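Local coordinates for putative uncharacterized protein (Helicobacter pylori, PDB 3TDG) that probably acts as a periplasmic thiol-disulfide oxidoreductase of the DsbG type, a thioredoxin-fold reductase working on protein disulfides, at residues H161-L173 with V211-T224. Residues are numbered along the deposited sequence; the frame is centred on the assembly and turned at random.
Sequences HCQKELTKLRDHL and VEDKISILEKIYST. With FMT (formic acid), chain C.
R170 reaches from helix 169-173 across to helix 211-222 and sets its guanidinium between E212 and E219. Its chain runs extended from CG to NE, with CG anti to the carbonyl carbon, which carries the charged end over to the other helix. E212, bent at chi2, is gripped side-on: R170 NE donates to E212 OE1 at 3.0 Å and R170 NH2 to E212 OE2 at 3.2 Å. The two planes lie only 20° apart. E219 OE2 takes R170 NH1 at 3.0 Å with its carboxylate turned 54° from the guanidinium, and a water joins this same oxygen to L166 O. CG2 of I215 lies over one guanidinium face, 3.6 Å from R170 NH2.

Beside this network the two helical segments, running nearly antiparallel, meet through aliphatic groups. With its CG anti to the backbone N, L166 brings CD2 obliquely against Y222, 3.6 Å from CG of that ring. CD2 of L169 rests on CG1 of I215, while CD1 of L173 meets CD1 of I215 tip to tip at 3.9 Å. L166 packs on M180 and L169 on V178 of strand 177-182, L173 touches L139, and Y222 OH bonds S155. At the far end NE2 of Q163 gives T224 OG1 a nearly straight bond of 2.9 Å (163°), in its amide plane, and a weak one to Y222 O.

The contact thus joins helix 160-167, which carries C162 of a probable thioredoxin-type CxxC pair, and the following helix 169-175 to helix 211-222 through an apolar seam flanked by polar bonds. Two carboxylates share one arginine, which would probably offset their mutual repulsion and hold its guanidinium against rotation.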
ATOM      1  N   HIS A 161     -27.913 -19.686 -10.761  1.00 38.19           N
ATOM      2  CA  HIS A 161     -27.482 -20.200  -9.450  1.00 38.20           C
ATOM      3  C   HIS A 161     -28.210 -19.536  -8.271  1.00 37.88           C
ATOM      4  O   HIS A 161     -28.495 -20.175  -7.249  1.00 37.03           O
ATOM      5  CB  HIS A 161     -25.962 -20.123  -9.321  1.00 38.36           C
ATOM      6  CG  HIS A 161     -25.261 -21.269  -9.979  1.00 40.50           C
ATOM      7  ND1 HIS A 161     -24.554 -22.217  -9.268  1.00 40.69           N
ATOM      8  CD2 HIS A 161     -25.199 -21.649 -11.280  1.00 41.58           C
ATOM      9  CE1 HIS A 161     -24.062 -23.116 -10.107  1.00 42.51           C
ATOM     10  NE2 HIS A 161     -24.441 -22.796 -11.332  1.00 41.29           N
ATOM     11  N   CYS A 162     -28.535 -18.256  -8.424  1.00 37.82           N
ATOM     12  CA  CYS A 162     -29.347 -17.554  -7.419  1.00 38.42           C
ATOM     13  C   CYS A 162     -30.800 -18.030  -7.438  1.00 39.16           C
ATOM     14  O   CYS A 162     -31.439 -18.105  -6.391  1.00 39.59           O
ATOM     15  CB  CYS A 162     -29.240 -16.038  -7.590  1.00 37.90           C
ATOM     16  SG  CYS A 162     -27.556 -15.424  -7.303  1.00 39.00           S
ATOM     17  N   GLN A 163     -31.309 -18.371  -8.622  1.00 40.06           N
ATOM     18  CA  GLN A 163     -32.638 -18.969  -8.744  1.00 41.60           C
ATOM     19  C   GLN A 163     -32.714 -20.308  -8.013  1.00 42.29           C
ATOM     20  O   GLN A 163     -33.694 -20.583  -7.323  1.00 41.85           O
ATOM     21  CB  GLN A 163     -33.017 -19.173 -10.204  1.00 42.11           C
ATOM     22  CG  GLN A 163     -33.466 -17.941 -10.935  1.00 43.49           C
ATOM     23  CD  GLN A 163     -33.759 -18.261 -12.385  1.00 48.29           C
ATOM     24  OE1 GLN A 163     -32.865 -18.665 -13.129  1.00 50.31           O
ATOM     25  NE2 GLN A 163     -35.025 -18.120 -12.788  1.00 49.18           N
ATOM     26  N   LYS A 164     -31.662 -21.122  -8.157  1.00 43.10           N
ATOM     27  CA  LYS A 164     -31.541 -22.385  -7.421  1.00 43.69           C
ATOM     28  C   LYS A 164     -31.450 -22.138  -5.918  1.00 43.40           C
ATOM     29  O   LYS A 164     -32.157 -22.775  -5.125  1.00 43.46           O
ATOM     30  CB  LYS A 164     -30.330 -23.194  -7.925  1.00 44.02           C
ATOM     31  CG  LYS A 164     -29.765 -24.200  -6.908  1.00 46.70           C
ATOM     32  CD  LYS A 164     -28.666 -25.041  -7.556  1.00 52.31           C
ATOM     33  CE  LYS A 164     -27.420 -25.132  -6.692  1.00 54.98           C
ATOM     34  NZ  LYS A 164     -26.237 -24.865  -7.551  1.00 55.59           N
ATOM     35  N   GLU A 165     -30.576 -21.219  -5.522  1.00 43.20           N
ATOM     36  CA  GLU A 165     -30.492 -20.807  -4.127  1.00 43.10           C
ATOM     37  C   GLU A 165     -31.865 -20.334  -3.591  1.00 42.87           C
ATOM     38  O   GLU A 165     -32.250 -20.671  -2.469  1.00 42.73           O
ATOM     39  CB  GLU A 165     -29.412 -19.733  -3.941  1.00 43.00           C
ATOM     40  CG  GLU A 165     -29.301 -19.182  -2.510  1.00 45.34           C
ATOM     41  CD  GLU A 165     -28.951 -20.247  -1.458  1.00 50.03           C
ATOM     42  OE1 GLU A 165     -28.108 -21.121  -1.733  1.00 50.64           O
ATOM     43  OE2 GLU A 165     -29.502 -20.193  -0.336  1.00 52.47           O
ATOM     44  N   LEU A 166     -32.609 -19.585  -4.400  1.00 42.82           N
ATOM     45  CA  LEU A 166     -33.942 -19.133  -3.981  1.00 43.39           C
ATOM     46  C   LEU A 166     -34.900 -20.284  -3.595  1.00 44.39           C
ATOM     47  O   LEU A 166     -35.717 -20.131  -2.688  1.00 44.18           O
ATOM     48  CB  LEU A 166     -34.560 -18.213  -5.030  1.00 43.10           C
ATOM     49  CG  LEU A 166     -35.937 -17.611  -4.714  1.00 43.35           C
ATOM     50  CD1 LEU A 166     -35.898 -16.788  -3.424  1.00 43.01           C
ATOM     51  CD2 LEU A 166     -36.462 -16.805  -5.874  1.00 39.52           C
ATOM     52  N   THR A 167     -34.786 -21.441  -4.253  1.00 45.42           N
ATOM     53  CA  THR A 167     -35.639 -22.602  -3.918  1.00 46.48           C
ATOM     54  C   THR A 167     -35.377 -23.137  -2.506  1.00 47.04           C
ATOM     55  O   THR A 167     -36.230 -23.803  -1.918  1.00 47.47           O
ATOM     56  CB  THR A 167     -35.519 -23.765  -4.957  1.00 46.54           C
ATOM     57  OG1 THR A 167     -34.204 -24.339  -4.897  1.00 47.40           O
ATOM     58  CG2 THR A 167     -35.779 -23.273  -6.374  1.00 45.96           C
ATOM     59  N   LYS A 168     -34.204 -22.830  -1.962  1.00 48.03           N
ATOM     60  CA  LYS A 168     -33.807 -23.294  -0.632  1.00 48.81           C
ATOM     61  C   LYS A 168     -34.202 -22.337   0.487  1.00 49.63           C
ATOM     62  O   LYS A 168     -33.928 -22.611   1.667  1.00 49.85           O
ATOM     63  CB  LYS A 168     -32.293 -23.519  -0.587  1.00 49.53           C
ATOM     64  CG  LYS A 168     -31.768 -24.338  -1.760  1.00 50.24           C
ATOM     65  CD  LYS A 168     -30.305 -24.665  -1.619  1.00 53.24           C
ATOM     66  CE  LYS A 168     -29.844 -25.511  -2.808  1.00 54.72           C
ATOM     67  NZ  LYS A 168     -28.403 -25.871  -2.708  1.00 56.94           N
ATOM     68  N   LEU A 169     -34.839 -21.222   0.127  1.00 49.80           N
ATOM     69  CA  LEU A 169     -35.126 -20.158   1.098  1.00 50.40           C
ATOM     70  C   LEU A 169     -36.007 -20.608   2.273  1.00 50.69           C
ATOM     71  O   LEU A 169     -35.665 -20.340   3.417  1.00 50.41           O
ATOM     72  CB  LEU A 169     -35.708 -18.908   0.409  1.00 49.99           C
ATOM     73  CG  LEU A 169     -35.993 -17.680   1.277  1.00 50.09           C
ATOM     74  CD1 LEU A 169     -34.729 -17.186   1.984  1.00 48.66           C
ATOM     75  CD2 LEU A 169     -36.633 -16.575   0.422  1.00 48.96           C
ATOM     76  N   ARG A 170     -37.123 -21.284   1.984  1.00 52.22           N
ATOM     77  CA  ARG A 170     -38.011 -21.823   3.040  1.00 54.06           C
ATOM     78  C   ARG A 170     -37.309 -22.805   3.986  1.00 54.64           C
ATOM     79  O   ARG A 170     -37.653 -22.867   5.172  1.00 55.26           O
ATOM     80  CB  ARG A 170     -39.273 -22.469   2.451  1.00 54.05           C
ATOM     81  CG  ARG A 170     -40.317 -21.471   2.000  1.00 55.25           C
ATOM     82  CD  ARG A 170     -41.504 -22.158   1.359  1.00 56.17           C
ATOM     83  NE  ARG A 170     -42.375 -21.220   0.646  1.00 56.65           N
ATOM     84  CZ  ARG A 170     -42.257 -20.907  -0.643  1.00 58.18           C
ATOM     85  NH1 ARG A 170     -41.295 -21.445  -1.391  1.00 58.59           N
ATOM     86  NH2 ARG A 170     -43.105 -20.050  -1.197  1.00 57.82           N
ATOM     87  N   ASP A 171     -36.326 -23.557   3.471  1.00 55.42           N
ATOM     88  CA  ASP A 171     -35.513 -24.448   4.327  1.00 55.91           C
ATOM     89  C   ASP A 171     -34.540 -23.678   5.190  1.00 55.70           C
ATOM     90  O   ASP A 171     -34.369 -24.009   6.365  1.00 55.93           O
ATOM     91  CB  ASP A 171     -34.754 -25.499   3.512  1.00 56.32           C
ATOM     92  CG  ASP A 171     -35.658 -26.567   2.952  1.00 57.99           C
ATOM     93  OD1 ASP A 171     -36.872 -26.572   3.249  1.00 61.07           O
ATOM     94  OD2 ASP A 171     -35.154 -27.408   2.191  1.00 60.63           O
ATOM     95  N   HIS A 172     -33.903 -22.653   4.612  1.00 55.65           N
ATOM     96  CA  HIS A 172     -33.018 -21.756   5.374  1.00 55.61           C
ATOM     97  C   HIS A 172     -33.747 -21.102   6.543  1.00 55.61           C
ATOM     98  O   HIS A 172     -33.131 -20.796   7.568  1.00 55.49           O
ATOM     99  CB  HIS A 172     -32.454 -20.639   4.490  1.00 55.78           C
ATOM    100  CG  HIS A 172     -31.339 -21.063   3.587  1.00 56.20           C
ATOM    101  ND1 HIS A 172     -30.088 -21.410   4.053  1.00 56.86           N
ATOM    102  CD2 HIS A 172     -31.271 -21.143   2.237  1.00 55.92           C
ATOM    103  CE1 HIS A 172     -29.307 -21.708   3.031  1.00 57.41           C
ATOM    104  NE2 HIS A 172     -30.000 -21.556   1.918  1.00 56.57           N
ATOM    105  N   LEU A 173     -35.049 -20.863   6.370  1.00 55.94           N
ATOM    106  CA  LEU A 173     -35.849 -20.148   7.369  1.00 56.71           C
ATOM    107  C   LEU A 173     -36.030 -20.982   8.627  1.00 57.50           C
ATOM    108  O   LEU A 173     -35.923 -20.460   9.731  1.00 58.15           O
ATOM    109  CB  LEU A 173     -37.186 -19.671   6.795  1.00 56.19           C
ATOM    110  CG  LEU A 173     -37.009 -18.494   5.820  1.00 55.99           C
ATOM    111  CD1 LEU A 173     -38.307 -18.098   5.096  1.00 54.89           C
ATOM    112  CD2 LEU A 173     -36.362 -17.280   6.494  1.00 53.61           C
ATOM    113  N   VAL A 211     -44.569 -13.234   5.397  1.00 52.42           N
ATOM    114  CA  VAL A 211     -43.343 -13.833   4.870  1.00 52.93           C
ATOM    115  C   VAL A 211     -43.592 -14.519   3.517  1.00 53.10           C
ATOM    116  O   VAL A 211     -42.882 -14.256   2.536  1.00 53.05           O
ATOM    117  CB  VAL A 211     -42.711 -14.807   5.898  1.00 53.25           C
ATOM    118  CG1 VAL A 211     -41.646 -15.702   5.239  1.00 53.74           C
ATOM    119  CG2 VAL A 211     -42.108 -14.026   7.064  1.00 52.17           C
ATOM    120  N   GLU A 212     -44.626 -15.361   3.471  1.00 53.21           N
ATOM    121  CA  GLU A 212     -45.045 -16.078   2.262  1.00 53.07           C
ATOM    122  C   GLU A 212     -45.316 -15.157   1.075  1.00 52.23           C
ATOM    123  O   GLU A 212     -44.926 -15.472  -0.050  1.00 51.88           O
ATOM    124  CB  GLU A 212     -46.292 -16.951   2.535  1.00 53.71           C
ATOM    125  CG  GLU A 212     -45.998 -18.359   3.092  1.00 55.74           C
ATOM    126  CD  GLU A 212     -45.092 -19.200   2.179  1.00 57.51           C
ATOM    127  OE1 GLU A 212     -44.156 -19.850   2.701  1.00 58.48           O
ATOM    128  OE2 GLU A 212     -45.304 -19.195   0.944  1.00 58.23           O
ATOM    129  N   ASP A 213     -45.988 -14.032   1.335  1.00 51.10           N
ATOM    130  CA  ASP A 213     -46.264 -13.027   0.315  1.00 50.25           C
ATOM    131  C   ASP A 213     -44.968 -12.472  -0.261  1.00 49.13           C
ATOM    132  O   ASP A 213     -44.869 -12.244  -1.463  1.00 49.11           O
ATOM    133  CB  ASP A 213     -47.064 -11.857   0.903  1.00 51.04           C
ATOM    134  CG  ASP A 213     -48.486 -12.235   1.308  1.00 52.70           C
ATOM    135  OD1 ASP A 213     -49.036 -11.524   2.172  1.00 55.95           O
ATOM    136  OD2 ASP A 213     -49.065 -13.206   0.766  1.00 54.55           O
ATOM    137  N   LYS A 214     -43.989 -12.233   0.608  1.00 47.62           N
ATOM    138  CA  LYS A 214     -42.715 -11.662   0.174  1.00 46.66           C
ATOM    139  C   LYS A 214     -41.943 -12.662  -0.669  1.00 46.07           C
ATOM    140  O   LYS A 214     -41.428 -12.302  -1.720  1.00 46.02           O
ATOM    141  CB  LYS A 214     -41.892 -11.151   1.355  1.00 45.47           C
ATOM    142  CG  LYS A 214     -42.521  -9.933   1.997  1.00 45.30           C
ATOM    143  CD  LYS A 214     -41.890  -9.579   3.329  1.00 45.06           C
ATOM    144  CE  LYS A 214     -42.609  -8.366   3.918  1.00 44.68           C
ATOM    145  NZ  LYS A 214     -42.070  -8.049   5.250  1.00 44.89           N
ATOM    146  N   ILE A 215     -41.918 -13.920  -0.234  1.00 46.04           N
ATOM    147  CA  ILE A 215     -41.285 -14.990  -1.023  1.00 45.69           C
ATOM    148  C   ILE A 215     -41.940 -15.134  -2.385  1.00 45.47           C
ATOM    149  O   ILE A 215     -41.235 -15.230  -3.388  1.00 45.85           O
ATOM    150  CB  ILE A 215     -41.247 -16.330  -0.254  1.00 46.30           C
ATOM    151  CG1 ILE A 215     -40.453 -16.145   1.034  1.00 45.55           C
ATOM    152  CG2 ILE A 215     -40.622 -17.452  -1.110  1.00 45.51           C
ATOM    153  CD1 ILE A 215     -40.490 -17.337   1.937  1.00 47.56           C
ATOM    154  N   SER A 216     -43.274 -15.090  -2.436  1.00 45.02           N
ATOM    155  CA  SER A 216     -43.985 -15.145  -3.716  1.00 45.47           C
ATOM    156  C   SER A 216     -43.608 -14.003  -4.638  1.00 44.84           C
ATOM    157  O   SER A 216     -43.491 -14.201  -5.838  1.00 45.22           O
ATOM    158  CB  SER A 216     -45.510 -15.165  -3.532  1.00 45.70           C
ATOM    159  OG  SER A 216     -45.889 -16.357  -2.889  1.00 47.88           O
ATOM    160  N   ILE A 217     -43.431 -12.806  -4.079  1.00 43.92           N
ATOM    161  CA  ILE A 217     -42.957 -11.680  -4.874  1.00 43.34           C
ATOM    162  C   ILE A 217     -41.598 -12.023  -5.482  1.00 42.32           C
ATOM    163  O   ILE A 217     -41.382 -11.811  -6.665  1.00 42.64           O
ATOM    164  CB  ILE A 217     -42.884 -10.366  -4.028  1.00 43.75           C
ATOM    165  CG1 ILE A 217     -44.300  -9.826  -3.797  1.00 44.82           C
ATOM    166  CG2 ILE A 217     -41.994  -9.322  -4.700  1.00 42.86           C
ATOM    167  CD1 ILE A 217     -44.416  -8.897  -2.588  1.00 46.54           C
ATOM    168  N   LEU A 218     -40.700 -12.572  -4.674  1.00 41.54           N
ATOM    169  CA  LEU A 218     -39.352 -12.922  -5.150  1.00 41.47           C
ATOM    170  C   LEU A 218     -39.401 -13.982  -6.267  1.00 41.34           C
ATOM    171  O   LEU A 218     -38.807 -13.811  -7.326  1.00 40.80           O
ATOM    172  CB  LEU A 218     -38.472 -13.372  -3.973  1.00 40.70           C
ATOM    173  CG  LEU A 218     -38.031 -12.277  -2.983  1.00 40.66           C
ATOM    174  CD1 LEU A 218     -37.448 -12.885  -1.714  1.00 38.96           C
ATOM    175  CD2 LEU A 218     -37.033 -11.290  -3.623  1.00 37.73           C
ATOM    176  N   GLU A 219     -40.142 -15.061  -6.022  1.00 42.20           N
ATOM    177  CA  GLU A 219     -40.335 -16.134  -7.010  1.00 42.93           C
ATOM    178  C   GLU A 219     -40.966 -15.607  -8.284  1.00 43.01           C
ATOM    179  O   GLU A 219     -40.492 -15.891  -9.391  1.00 43.05           O
ATOM    180  CB  GLU A 219     -41.160 -17.274  -6.400  1.00 43.31           C
ATOM    181  CG  GLU A 219     -40.450 -17.921  -5.223  1.00 45.05           C
ATOM    182  CD  GLU A 219     -41.272 -19.001  -4.530  1.00 49.84           C
ATOM    183  OE1 GLU A 219     -42.516 -19.001  -4.656  1.00 51.50           O
ATOM    184  OE2 GLU A 219     -40.664 -19.845  -3.836  1.00 51.98           O
ATOM    185  N   LYS A 220     -42.002 -14.784  -8.137  1.00 43.09           N
ATOM    186  CA  LYS A 220     -42.648 -14.173  -9.301  1.00 43.16           C
ATOM    187  C   LYS A 220     -41.589 -13.461 -10.162  1.00 42.83           C
ATOM    188  O   LYS A 220     -41.495 -13.716 -11.374  1.00 43.51           O
ATOM    189  CB  LYS A 220     -43.783 -13.215  -8.867  1.00 43.23           C
ATOM    190  CG  LYS A 220     -44.491 -12.471 -10.030  1.00 46.00           C
ATOM    191  CD  LYS A 220     -45.571 -11.476  -9.541  1.00 48.39           C
ATOM    192  CE  LYS A 220     -44.960 -10.133  -9.103  1.00 50.44           C
ATOM    193  NZ  LYS A 220     -45.967  -9.213  -8.475  1.00 52.61           N
ATOM    194  N   ILE A 221     -40.772 -12.600  -9.548  1.00 41.63           N
ATOM    195  CA  ILE A 221     -39.843 -11.754 -10.325  1.00 40.75           C
ATOM    196  C   ILE A 221     -38.558 -12.484 -10.755  1.00 40.37           C
ATOM    197  O   ILE A 221     -38.004 -12.197 -11.829  1.00 40.62           O
ATOM    198  CB  ILE A 221     -39.543 -10.386  -9.598  1.00 41.18           C
ATOM    199  CG1 ILE A 221     -40.823  -9.543  -9.517  1.00 42.23           C
ATOM    200  CG2 ILE A 221     -38.438  -9.605 -10.313  1.00 40.12           C
ATOM    201  CD1 ILE A 221     -40.781  -8.389  -8.523  1.00 44.35           C
ATOM    202  N   TYR A 222     -38.105 -13.436  -9.934  1.00 39.91           N
ATOM    203  CA  TYR A 222     -36.932 -14.247 -10.263  1.00 40.08           C
ATOM    204  C   TYR A 222     -37.199 -15.209 -11.442  1.00 40.92           C
ATOM    205  O   TYR A 222     -36.278 -15.585 -12.171  1.00 40.00           O
ATOM    206  CB  TYR A 222     -36.447 -15.031  -9.041  1.00 39.80           C
ATOM    207  CG  TYR A 222     -35.371 -14.336  -8.219  1.00 39.03           C
ATOM    208  CD1 TYR A 222     -34.112 -14.911  -8.073  1.00 39.89           C
ATOM    209  CD2 TYR A 222     -35.614 -13.105  -7.587  1.00 40.70           C
ATOM    210  CE1 TYR A 222     -33.110 -14.299  -7.318  1.00 38.84           C
ATOM    211  CE2 TYR A 222     -34.606 -12.471  -6.821  1.00 40.60           C
ATOM    212  CZ  TYR A 222     -33.360 -13.090  -6.699  1.00 39.62           C
ATOM    213  OH  TYR A 222     -32.356 -12.503  -5.987  1.00 39.08           O
ATOM    214  N   SER A 223     -38.464 -15.586 -11.623  1.00 41.47           N
ATOM    215  CA  SER A 223     -38.854 -16.481 -12.709  1.00 42.33           C
ATOM    216  C   SER A 223     -38.262 -16.012 -14.027  1.00 42.59           C
ATOM    217  O   SER A 223     -38.371 -14.848 -14.397  1.00 42.30           O
ATOM    218  CB  SER A 223     -40.384 -16.570 -12.820  1.00 42.07           C
ATOM    219  OG  SER A 223     -40.745 -17.303 -13.970  1.00 43.68           O
ATOM    220  N   THR A 224     -37.631 -16.938 -14.729  1.00 43.67           N
ATOM    221  CA  THR A 224     -37.111 -16.691 -16.067  1.00 45.04           C
ATOM    222  C   THR A 224     -38.176 -16.218 -17.063  1.00 46.18           C
ATOM    223  O   THR A 224     -37.864 -15.501 -18.011  1.00 46.23           O
ATOM    224  CB  THR A 224     -36.413 -17.971 -16.600  1.00 44.92           C
ATOM    225  OG1 THR A 224     -35.401 -18.382 -15.667  1.00 44.93           O
ATOM    226  CG2 THR A 224     -35.761 -17.725 -17.935  1.00 44.20           C
TER
HETATM  227  C   FMT C 360     -38.787  -7.239   5.055  1.00 46.06           C
HETATM  228  O1  FMT C 360     -39.868  -6.686   4.786  1.00 46.54           O
HETATM  229  O2  FMT C 360     -37.673  -6.767   4.800  1.00 45.12           O
HETATM  230  O   HOH W   1     -38.370 -19.778  -2.122  1.00 56.86           O